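Long-range contacts in MlnE (Bacillus amyloliquefaciens subsp. plantarum, PDB 5D2E), which forms the N-terminal B-type ketoreductase part of a macrolactin polyketide synthase and probably reduces beta-keto groups of the growing chain with NADPH: residues A[335-341]-A[390-394]; A[366-372]-A[416-420]. One frame throughout, in Å; residues are numbered along the deposited sequence.

Contact 1: residues A[335-341]-A[390-394]; sequences SKEKETD and WLDKA. With GOL (glycerol), chain C.
Glu337 lays its carboxylate flat on the indole of Trp390. The carboxylate and ring planes are only 7° apart, with Glu337 OE1 3.5 Å from Trp390 CH2. Glu337 CB sits 3.6 Å from the centroid of the five-membered ring of Trp390, a CH-pi contact over the face. With CG anti to the backbone N (chi1 -178°), the extended chain runs on across the six-membered ring. Glu337 CD and OE1 lie over CZ3 and CH2, and OE2 projects beyond the ring, where it forms a salt bridge with Lys393 NZ at 2.9 Å, on its syn side. Lys393 NZ also bonds to Asn139 O.

At the ring edge, Trp390 NE1 bonds to Ser335 O at 3.0 Å, meeting it from above the carbonyl plane and with a bent N-H angle of 132°. A glycerol, probably from the crystallisation liquor, donates from O2 to Ser335 O at 2.6 Å. Trp390 NE1 also donates to glycerol O3 at 3.3 Å; the N-H is divided between two acceptors, which fits its bent bond to Ser335 O.

Thr340 CG2 packs 3.5 Å from Trp390 O, while Thr340 OG1 bonds to Ile334 O. One water donates to both Glu337 O and Trp390 O. Another joins Asp341 OD1 to Ala394 O; Asp341 OD2 is salt-bridged to Lys345.

The contact joins the start of helix 337-351 to the end of helix 386-394 in the ketoreductase domain, beside the NADP-binding residues Asp333 and Ile334. The carboxylate is held between ring face and ammonium, and Lys393 probably offsets the charge that Glu337 brings to the indole face.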
loop_
_atom_site.group_PDB
_atom_site.type_symbol
_atom_site.label_atom_id
_atom_site.label_comp_id
_atom_site.label_asym_id
_atom_site.label_seq_id
_atom_site.Cartn_x
_atom_site.Cartn_y
_atom_site.Cartn_z
ATOM N N SER A 335 -7.420 13.473 6.247
ATOM C CA SER A 335 -7.219 12.386 7.234
ATOM C C SER A 335 -8.147 12.473 8.431
ATOM O O SER A 335 -8.160 11.585 9.301
ATOM C CB SER A 335 -5.769 12.396 7.715
ATOM O OG SER A 335 -5.565 13.414 8.686
ATOM N N LYS A 336 -8.868 13.580 8.551
ATOM C CA LYS A 336 -9.810 13.779 9.669
ATOM C C LYS A 336 -11.220 13.537 9.157
ATOM O O LYS A 336 -11.717 14.290 8.336
ATOM C CB LYS A 336 -9.728 15.206 10.236
ATOM C CG LYS A 336 -8.373 15.758 10.625
ATOM C CD LYS A 336 -7.614 14.869 11.564
ATOM C CE LYS A 336 -6.326 15.552 12.039
ATOM N NZ LYS A 336 -5.355 14.499 12.480
ATOM N N GLU A 337 -11.854 12.504 9.682
ATOM C CA GLU A 337 -13.088 11.991 9.180
ATOM C C GLU A 337 -14.131 13.112 9.034
ATOM O O GLU A 337 -14.783 13.236 7.976
ATOM C CB GLU A 337 -13.587 10.871 10.069
ATOM C CG GLU A 337 -14.879 10.251 9.550
ATOM C CD GLU A 337 -15.338 9.025 10.326
ATOM O OE1 GLU A 337 -14.700 8.693 11.317
ATOM O OE2 GLU A 337 -16.311 8.363 9.878
ATOM N N LYS A 338 -14.256 13.946 10.055
ATOM C CA LYS A 338 -15.301 15.007 10.018
ATOM C C LYS A 338 -15.006 16.117 9.071
ATOM O O LYS A 338 -15.934 16.752 8.551
ATOM C CB LYS A 338 -15.563 15.569 11.398
ATOM C CG LYS A 338 -16.343 14.578 12.233
ATOM C CD LYS A 338 -16.166 14.871 13.700
ATOM C CE LYS A 338 -17.235 14.168 14.518
ATOM N NZ LYS A 338 -17.028 14.583 15.923
ATOM N N GLU A 339 -13.726 16.378 8.825
ATOM C CA GLU A 339 -13.374 17.406 7.859
ATOM C C GLU A 339 -13.693 16.925 6.459
ATOM O O GLU A 339 -14.198 17.685 5.626
ATOM C CB GLU A 339 -11.916 17.831 7.952
ATOM C CG GLU A 339 -11.579 18.560 9.259
ATOM C CD GLU A 339 -10.287 19.357 9.195
ATOM O OE1 GLU A 339 -9.878 19.883 8.113
ATOM O OE2 GLU A 339 -9.650 19.416 10.248
ATOM N N THR A 340 -13.409 15.650 6.197
ATOM C CA THR A 340 -13.665 15.076 4.897
ATOM C C THR A 340 -15.179 15.007 4.658
ATOM O O THR A 340 -15.655 15.266 3.547
ATOM C CB THR A 340 -12.992 13.709 4.785
ATOM O OG1 THR A 340 -11.572 13.889 4.804
ATOM C CG2 THR A 340 -13.342 13.031 3.462
ATOM N N ASP A 341 -15.934 14.663 5.689
ATOM C CA ASP A 341 -17.371 14.643 5.570
ATOM C C ASP A 341 -17.916 16.052 5.250
ATOM O O ASP A 341 -18.736 16.221 4.322
ATOM C CB ASP A 341 -17.996 14.116 6.850
ATOM C CG ASP A 341 -19.467 13.664 6.645
ATOM O OD1 ASP A 341 -19.827 13.105 5.559
ATOM O OD2 ASP A 341 -20.255 13.854 7.594
ATOM N N TRP A 390 -11.796 7.819 4.424
ATOM C CA TRP A 390 -12.768 8.859 4.708
ATOM C C TRP A 390 -13.392 9.438 3.470
ATOM O O TRP A 390 -14.617 9.789 3.466
ATOM C CB TRP A 390 -12.154 9.953 5.548
ATOM C CG TRP A 390 -11.569 9.546 6.864
ATOM C CD1 TRP A 390 -10.567 10.199 7.491
ATOM C CD2 TRP A 390 -11.967 8.486 7.740
ATOM N NE1 TRP A 390 -10.249 9.588 8.671
ATOM C CE2 TRP A 390 -11.131 8.566 8.889
ATOM C CE3 TRP A 390 -12.960 7.499 7.709
ATOM C CZ2 TRP A 390 -11.223 7.663 9.983
ATOM C CZ3 TRP A 390 -13.072 6.614 8.832
ATOM C CH2 TRP A 390 -12.189 6.695 9.930
ATOM N N LEU A 391 -12.608 9.510 2.384
ATOM C CA LEU A 391 -13.123 10.028 1.111
ATOM C C LEU A 391 -14.142 9.055 0.529
ATOM O O LEU A 391 -15.190 9.441 0.075
ATOM C CB LEU A 391 -12.002 10.213 0.122
ATOM C CG LEU A 391 -11.073 11.400 0.323
ATOM C CD1 LEU A 391 -9.738 11.260 -0.377
ATOM C CD2 LEU A 391 -11.811 12.640 -0.215
ATOM N N ASP A 392 -13.834 7.776 0.555
ATOM C CA ASP A 392 -14.795 6.780 0.109
ATOM C C ASP A 392 -16.071 6.835 0.975
ATOM O O ASP A 392 -17.178 6.756 0.446
ATOM C CB ASP A 392 -14.221 5.395 0.212
ATOM C CG ASP A 392 -15.284 4.294 0.023
ATOM O OD1 ASP A 392 -15.635 4.059 -1.139
ATOM O OD2 ASP A 392 -15.716 3.711 1.021
ATOM N N LYS A 393 -15.890 6.927 2.280
ATOM C CA LYS A 393 -16.971 6.891 3.240
ATOM C C LYS A 393 -17.880 8.110 3.073
ATOM O O LYS A 393 -19.065 7.953 2.874
ATOM C CB LYS A 393 -16.441 6.846 4.648
ATOM C CG LYS A 393 -17.505 6.504 5.696
ATOM C CD LYS A 393 -16.784 6.362 7.041
ATOM C CE LYS A 393 -17.674 5.807 8.152
ATOM N NZ LYS A 393 -16.948 5.624 9.409
ATOM N N ALA A 394 -17.301 9.308 3.063
ATOM C CA ALA A 394 -18.108 10.528 2.861
ATOM C C ALA A 394 -18.807 10.568 1.514
ATOM O O ALA A 394 -19.833 11.197 1.396
ATOM C CB ALA A 394 -17.235 11.750 2.992
HETATM C C1 GOL C . -5.091 9.790 12.365
HETATM O O1 GOL C . -4.008 10.111 11.510
HETATM C C2 GOL C . -6.371 9.888 11.545
HETATM O O2 GOL C . -6.707 11.251 11.422
HETATM C C3 GOL C . -7.472 9.110 12.269
HETATM O O3 GOL C . -8.696 9.173 11.537
HETATM O O HOH W 1 -15.482 10.944 6.039
HETATM O O HOH W 2 -20.850 13.229 3.174
#

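Contact 2: residues A[366-372]-A[416-420]; sequences DAFIIKK and AGQSD
This contact lies in the Rossmann-type ketoreductase domain, where the loop after strand 356-359 meets the entry to helix 419-437. That helix carries Tyr421, a residue of the NADP site. Asp366 probably matches the last Asp of the Leu-Asp-Asp fingerprint of B-type ketoreductases; the residue before it is Lys365.

The backbones meet at Gly417. Ala367 N donates to Gly417 O at 3.1 Å, with an N-H angle of 149°. Asp366 CA adds a CA-H...O contact to the same oxygen at 3.4 Å. Gly417 has phi 96°, where a CB would press against the carbonyl O of Ala416, and its N is bonded to Glu201 OE2.

Two side chains of the loop also reach the second segment. Phe368 CZ rests 3.6 Å from Ala416 CB, with the methyl placed obliquely to the ring. Ile369 CD1 lies 3.4 Å from Ser419 OG. Phe194 of helix 186-201 touches both Ile369 and Ser419.

Lys372 reaches in from the far end of the loop. Its chain bends at chi2 (-81°) and then runs straight, which brings NZ to Asp420. Lys372 NZ forms a salt bridge with Asp420 OD2 at 2.6 Å, on the syn side of the carboxylate. The ammonium is also bonded to Lys365 O and Ser376 OG. These three partners fix the buried lysine end and tie the loop to the first turn of helix 419-437.

Water completes the seam. One molecule donates to Ala367 O and accepts from Ser419 N. The second spans two side chains that lie side by side: it donates to Asp366 OD1 at 2.8 Å and accepts from Gln418 NE2 at 2.6 Å.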
loop_
_atom_site.group_PDB
_atom_site.type_symbol
_atom_site.label_atom_id
_atom_site.label_comp_id
_atom_site.label_asym_id
_atom_site.label_seq_id
_atom_site.Cartn_x
_atom_site.Cartn_y
_atom_site.Cartn_z
ATOM N N ASP A 366 11.159 10.586 4.446
ATOM C CA ASP A 366 12.019 9.404 4.357
ATOM C C ASP A 366 12.953 9.288 5.593
ATOM O O ASP A 366 13.436 10.310 6.102
ATOM C CB ASP A 366 12.829 9.465 3.055
ATOM C CG ASP A 366 11.969 9.127 1.783
ATOM O OD1 ASP A 366 10.750 8.806 1.859
ATOM O OD2 ASP A 366 12.562 9.131 0.702
ATOM N N ALA A 367 13.078 8.065 6.123
ATOM C CA ALA A 367 14.034 7.717 7.184
ATOM C C ALA A 367 14.000 6.181 7.292
ATOM O O ALA A 367 12.911 5.551 7.146
ATOM C CB ALA A 367 13.622 8.331 8.517
ATOM N N PHE A 368 15.151 5.595 7.564
ATOM C CA PHE A 368 15.254 4.185 7.801
ATOM C C PHE A 368 14.440 3.873 9.049
ATOM O O PHE A 368 14.277 4.702 9.960
ATOM C CB PHE A 368 16.745 3.750 8.020
ATOM C CG PHE A 368 17.514 3.456 6.744
ATOM C CD1 PHE A 368 17.396 4.280 5.631
ATOM C CD2 PHE A 368 18.404 2.371 6.688
ATOM C CE1 PHE A 368 18.126 4.039 4.488
ATOM C CE2 PHE A 368 19.159 2.123 5.547
ATOM C CZ PHE A 368 19.009 2.965 4.443
ATOM N N ILE A 369 13.966 2.639 9.117
ATOM C CA ILE A 369 13.215 2.149 10.273
ATOM C C ILE A 369 13.945 2.423 11.590
ATOM O O ILE A 369 13.315 2.785 12.563
ATOM C CB ILE A 369 12.957 0.623 10.106
ATOM C CG1 ILE A 369 11.751 0.397 9.241
ATOM C CG2 ILE A 369 12.668 -0.077 11.446
ATOM C CD1 ILE A 369 10.476 0.829 9.964
ATOM N N ILE A 370 15.268 2.255 11.602
ATOM C CA ILE A 370 16.073 2.482 12.836
ATOM C C ILE A 370 15.954 3.915 13.339
ATOM O O ILE A 370 16.135 4.118 14.508
ATOM C CB ILE A 370 17.595 2.113 12.697
ATOM C CG1 ILE A 370 18.260 2.756 11.465
ATOM C CG2 ILE A 370 17.768 0.625 12.590
ATOM C CD1 ILE A 370 19.747 2.444 11.256
ATOM N N LYS A 371 15.649 4.881 12.462
ATOM C CA LYS A 371 15.523 6.297 12.810
ATOM C C LYS A 371 14.104 6.827 12.783
ATOM O O LYS A 371 13.861 7.968 13.171
ATOM C CB LYS A 371 16.352 7.120 11.840
ATOM C CG LYS A 371 17.805 6.648 11.759
ATOM C CD LYS A 371 18.800 7.563 12.444
ATOM C CE LYS A 371 19.179 8.715 11.507
ATOM N NZ LYS A 371 20.517 9.301 11.807
ATOM N N LYS A 372 13.149 6.032 12.313
ATOM C CA LYS A 372 11.772 6.474 12.332
ATOM C C LYS A 372 11.260 6.569 13.724
ATOM O O LYS A 372 11.669 5.876 14.594
ATOM C CB LYS A 372 10.838 5.469 11.608
ATOM C CG LYS A 372 10.725 5.656 10.123
ATOM C CD LYS A 372 9.756 6.734 9.740
ATOM C CE LYS A 372 9.844 7.032 8.248
ATOM N NZ LYS A 372 8.884 8.112 7.986
ATOM N N ALA A 416 14.932 1.631 0.367
ATOM C CA ALA A 416 15.350 1.920 1.696
ATOM C C ALA A 416 14.906 3.320 2.141
ATOM O O ALA A 416 15.062 4.302 1.415
ATOM C CB ALA A 416 16.856 1.726 1.771
ATOM N N GLY A 417 14.323 3.447 3.325
ATOM C CA GLY A 417 13.857 4.744 3.793
ATOM C C GLY A 417 12.383 5.086 3.573
ATOM O O GLY A 417 11.884 6.031 4.146
ATOM N N GLN A 418 11.671 4.276 2.813
ATOM C CA GLN A 418 10.283 4.610 2.467
ATOM C C GLN A 418 9.316 3.589 3.065
ATOM O O GLN A 418 8.269 3.342 2.460
ATOM C CB GLN A 418 10.118 4.504 0.967
ATOM C CG GLN A 418 11.123 5.226 0.108
ATOM C CD GLN A 418 10.773 5.023 -1.380
ATOM O OE1 GLN A 418 11.053 3.960 -2.011
ATOM N NE2 GLN A 418 10.124 6.027 -1.929
ATOM N N SER A 419 9.638 2.979 4.208
ATOM C CA SER A 419 8.836 1.812 4.642
ATOM C C SER A 419 7.325 2.139 4.905
ATOM O O SER A 419 6.444 1.357 4.510
ATOM C CB SER A 419 9.468 1.132 5.841
ATOM O OG SER A 419 9.515 2.008 6.901
ATOM N N ASP A 420 7.058 3.247 5.565
ATOM C CA ASP A 420 5.727 3.674 5.937
ATOM C C ASP A 420 5.020 4.260 4.726
ATOM O O ASP A 420 3.825 4.014 4.513
ATOM C CB ASP A 420 5.688 4.676 7.084
ATOM C CG ASP A 420 6.740 5.812 6.954
ATOM O OD1 ASP A 420 7.633 5.716 6.085
ATOM O OD2 ASP A 420 6.634 6.778 7.702
HETATM O O HOH W 3 9.596 8.184 -0.562
HETATM O O HOH W 4 11.865 3.196 6.107
#

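Both contacts belong to the ketoreductase domain, but their centres are about 28 Å apart and they do not touch. Each is partly buried. Contact 1 pairs two helices beside the cofactor, whereas contact 2 fastens a loop to the start of a helix. Helix 141-164 lies against both: it touches Trp390 in contact 1, and Ile369 and Lys372 in contact 2. The chemistry differs with the setting. Contact 1 relies on a large aromatic face and a partly exposed salt bridge. Contact 2 uses one main-chain hydrogen bond to a glycine carbonyl, and its salt bridge is between buried residues. Waters bridge the segments in both.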